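Local structure of histidine acid phosphatase (Bifidobacterium longum subsp. infantis, 6RXD) at residues Ser11-Tyr16 / Tyr312-Asp317. The protein probably removes phosphate groups from inositol polyphosphates such as phytate, and from 2,3-bisphosphoglycerate, as a zinc-binding histidine acid phosphatase of the MINPP type. Residues are numbered along the deposited sequence; the frame is centred on the assembly and turned at random.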
ATOM      1  N   SER A  11      -8.355   5.317  -5.240  1.00 11.29           N
ATOM      2  CA  SER A  11      -6.911   5.536  -5.283  1.00 11.53           C
ATOM      3  C   SER A  11      -6.216   4.439  -4.471  1.00 10.09           C
ATOM      4  O   SER A  11      -6.701   3.319  -4.419  1.00 10.86           O
ATOM      5  CB  SER A  11      -6.568   6.950  -4.777  1.00 12.46           C
ATOM      6  OG  SER A  11      -5.160   7.206  -4.754  1.00 15.26           O
ATOM      7  N   SER A  12      -5.097   4.742  -3.829  1.00  9.58           N
ATOM      8  CA  SER A  12      -4.373   3.701  -3.085  1.00 11.05           C
ATOM      9  C   SER A  12      -5.061   3.286  -1.768  1.00 14.70           C
ATOM     10  O   SER A  12      -4.505   2.515  -0.992  1.00 12.76           O
ATOM     11  CB  SER A  12      -2.928   4.125  -2.825  1.00 14.56           C
ATOM     12  OG  SER A  12      -2.907   5.237  -1.957  1.00 15.37           O
ATOM     13  N   LYS A  13      -6.270   3.787  -1.528  1.00 12.17           N
ATOM     14  CA  LYS A  13      -7.098   3.286  -0.426  1.00  9.80           C
ATOM     15  C   LYS A  13      -8.013   2.168  -0.901  1.00 11.49           C
ATOM     16  O   LYS A  13      -8.821   1.666  -0.138  1.00 11.78           O
ATOM     17  CB  LYS A  13      -7.952   4.410   0.183  1.00 13.76           C
ATOM     18  CG  LYS A  13      -7.346   5.119   1.380  1.00 23.59           C
ATOM     19  CD  LYS A  13      -5.984   5.695   1.106  1.00 24.58           C
ATOM     20  CE  LYS A  13      -5.535   6.555   2.293  1.00 26.72           C
ATOM     21  NZ  LYS A  13      -4.069   6.749   2.328  1.00 28.79           N
ATOM     22  N   GLN A  14      -7.889   1.767  -2.161  1.00 11.36           N
ATOM     23  CA  GLN A  14      -8.682   0.657  -2.677  1.00 11.26           C
ATOM     24  C   GLN A  14      -8.591  -0.573  -1.760  1.00 11.46           C
ATOM     25  O   GLN A  14      -7.493  -1.076  -1.481  1.00 11.51           O
ATOM     26  CB  GLN A  14      -8.164   0.282  -4.071  1.00 10.94           C
ATOM     27  CG  GLN A  14      -8.718  -1.024  -4.618  1.00 12.16           C
ATOM     28  CD  GLN A  14     -10.201  -0.969  -4.844  1.00 14.28           C
ATOM     29  OE1 GLN A  14     -10.707  -0.041  -5.492  1.00 16.33           O
ATOM     30  NE2 GLN A  14     -10.922  -1.966  -4.324  1.00 14.13           N
ATOM     31  N   PRO A  15      -9.740  -1.066  -1.271  1.00 10.22           N
ATOM     32  CA  PRO A  15      -9.619  -2.295  -0.478  1.00  9.39           C
ATOM     33  C   PRO A  15      -9.129  -3.484  -1.317  1.00 11.16           C
ATOM     34  O   PRO A  15      -9.478  -3.622  -2.500  1.00 13.79           O
ATOM     35  CB  PRO A  15     -11.055  -2.535  -0.001  1.00 11.60           C
ATOM     36  CG  PRO A  15     -11.652  -1.133   0.058  1.00 10.23           C
ATOM     37  CD  PRO A  15     -11.082  -0.465  -1.167  1.00 11.54           C
ATOM     38  N   TYR A  16      -8.308  -4.333  -0.709  1.00 11.76           N
ATOM     39  CA  TYR A  16      -7.798  -5.508  -1.405  1.00 11.04           C
ATOM     40  C   TYR A  16      -8.925  -6.335  -1.988  1.00 11.86           C
ATOM     41  O   TYR A  16      -9.943  -6.568  -1.325  1.00 13.10           O
ATOM     42  CB  TYR A  16      -7.015  -6.381  -0.431  1.00  8.97           C
ATOM     43  CG  TYR A  16      -6.225  -7.472  -1.106  1.00  9.90           C
ATOM     44  CD1 TYR A  16      -5.145  -7.160  -1.910  1.00 10.30           C
ATOM     45  CD2 TYR A  16      -6.550  -8.810  -0.922  1.00 13.22           C
ATOM     46  CE1 TYR A  16      -4.393  -8.161  -2.528  1.00 12.22           C
ATOM     47  CE2 TYR A  16      -5.812  -9.815  -1.523  1.00 14.39           C
ATOM     48  CZ  TYR A  16      -4.736  -9.486  -2.323  1.00 13.77           C
ATOM     49  OH  TYR A  16      -4.007 -10.495  -2.921  1.00 13.11           O
ATOM     50  N   TYR A 312     -14.294   9.764   2.254  1.00 10.83           N
ATOM     51  CA  TYR A 312     -14.930   8.784   1.371  1.00 12.04           C
ATOM     52  C   TYR A 312     -14.046   7.563   1.142  1.00 13.13           C
ATOM     53  O   TYR A 312     -14.517   6.407   1.209  1.00 13.10           O
ATOM     54  CB  TYR A 312     -15.283   9.472   0.048  1.00 12.97           C
ATOM     55  CG  TYR A 312     -15.559   8.572  -1.134  1.00 12.87           C
ATOM     56  CD1 TYR A 312     -16.719   7.807  -1.203  1.00 15.43           C
ATOM     57  CD2 TYR A 312     -14.681   8.537  -2.204  1.00 12.31           C
ATOM     58  CE1 TYR A 312     -16.975   7.003  -2.301  1.00 15.67           C
ATOM     59  CE2 TYR A 312     -14.927   7.741  -3.309  1.00 15.01           C
ATOM     60  CZ  TYR A 312     -16.080   6.976  -3.349  1.00 14.89           C
ATOM     61  OH  TYR A 312     -16.342   6.176  -4.444  1.00 20.48           O
ATOM     62  N   ILE A 313     -12.765   7.790   0.880  1.00 10.22           N
ATOM     63  CA  ILE A 313     -11.915   6.648   0.601  1.00 10.36           C
ATOM     64  C   ILE A 313     -11.552   5.866   1.863  1.00 11.83           C
ATOM     65  O   ILE A 313     -11.452   4.638   1.827  1.00 14.17           O
ATOM     66  CB  ILE A 313     -10.682   7.027  -0.236  1.00 10.21           C
ATOM     67  CG1 ILE A 313      -9.731   7.914   0.568  1.00 10.18           C
ATOM     68  CG2 ILE A 313     -11.124   7.704  -1.533  1.00 14.40           C
ATOM     69  CD1 ILE A 313      -8.511   8.398  -0.247  1.00 13.95           C
ATOM     70  N   ILE A 314     -11.371   6.559   2.985  1.00 11.37           N
ATOM     71  CA  ILE A 314     -11.092   5.849   4.236  1.00 10.36           C
ATOM     72  C   ILE A 314     -12.339   5.091   4.713  1.00 11.19           C
ATOM     73  O   ILE A 314     -12.235   4.030   5.316  1.00 12.31           O
ATOM     74  CB  ILE A 314     -10.536   6.794   5.320  1.00 13.18           C
ATOM     75  CG1 ILE A 314      -9.132   7.268   4.937  1.00 20.13           C
ATOM     76  CG2 ILE A 314     -10.418   6.097   6.667  1.00 14.56           C
ATOM     77  CD1 ILE A 314      -8.066   6.167   4.981  1.00 24.02           C
ATOM     78  N   ALA A 315     -13.518   5.641   4.432  1.00 11.65           N
ATOM     79  CA  ALA A 315     -14.777   4.978   4.783  1.00 13.15           C
ATOM     80  C   ALA A 315     -14.849   3.597   4.153  1.00 17.43           C
ATOM     81  O   ALA A 315     -15.345   2.657   4.774  1.00 14.68           O
ATOM     82  CB  ALA A 315     -15.959   5.806   4.344  1.00 13.80           C
ATOM     83  N   ALA A 316     -14.357   3.465   2.923  1.00 12.92           N
ATOM     84  CA  ALA A 316     -14.345   2.155   2.265  1.00 12.28           C
ATOM     85  C   ALA A 316     -13.465   1.173   3.029  1.00 13.37           C
ATOM     86  O   ALA A 316     -13.764  -0.022   3.103  1.00 15.77           O
ATOM     87  CB  ALA A 316     -13.870   2.281   0.826  1.00 13.55           C
ATOM     88  N   ASP A 317     -12.359   1.677   3.570  1.00 10.98           N
ATOM     89  CA  ASP A 317     -11.420   0.853   4.331  1.00 10.79           C
ATOM     90  C   ASP A 317     -11.993   0.515   5.688  1.00 11.35           C
ATOM     91  O   ASP A 317     -11.579  -0.464   6.315  1.00 13.61           O
ATOM     92  CB  ASP A 317     -10.095   1.602   4.504  1.00 11.14           C
ATOM     93  CG  ASP A 317      -9.352   1.768   3.202  1.00 14.00           C
ATOM     94  OD1 ASP A 317      -8.279   2.401   3.213  1.00 12.26           O
ATOM     95  OD2 ASP A 317      -9.840   1.243   2.171  1.00 15.29           O
TER
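Lys-13 lays the aliphatic part of its side chain across residues 313-317 of helix 301-317, between two isoleucines and an aspartate. Its CG sits 3.8 Å from CG1 of Ile-313, and further out CE reaches CD1 of Ile-314 at 3.7 Å. A bend at chi2 (56°) sets the lysine chain obliquely across these branches, and its end leads away from the helix, leaving NZ 6.1 Å from OD1 of Asp-317, too far for a salt bridge. The carboxylate instead crosses the lysine chain at about a right angle, with OD1 3.4 Å from Lys-13 CG, while OD2 lies only 2.6 Å from the backbone O of Lys-13. In the histidine phosphatase (branch 2) fold of this enzyme, the contact joins the N-terminal loop preceding helix 21-24 to a helix almost 300 residues later; Leu-349 of helix 339-357 also packs on Ile-313. An alanine in place of Asp-317 would probably leave the Lys-13 carbonyl without its close carboxyl neighbour and open a gap beside the lysine CG. Packing is looser at Pro-15, whose CG comes 4.1 Å from CB of Ala-316 and 3.7 Å from OD2 of Asp-317. Gln-14, partly exposed and with its CB directed away from the helix, reaches forward to the next residue, NE2 donating a hydrogen bond to Pro-15 O (2.9 Å), in the carbonyl plane.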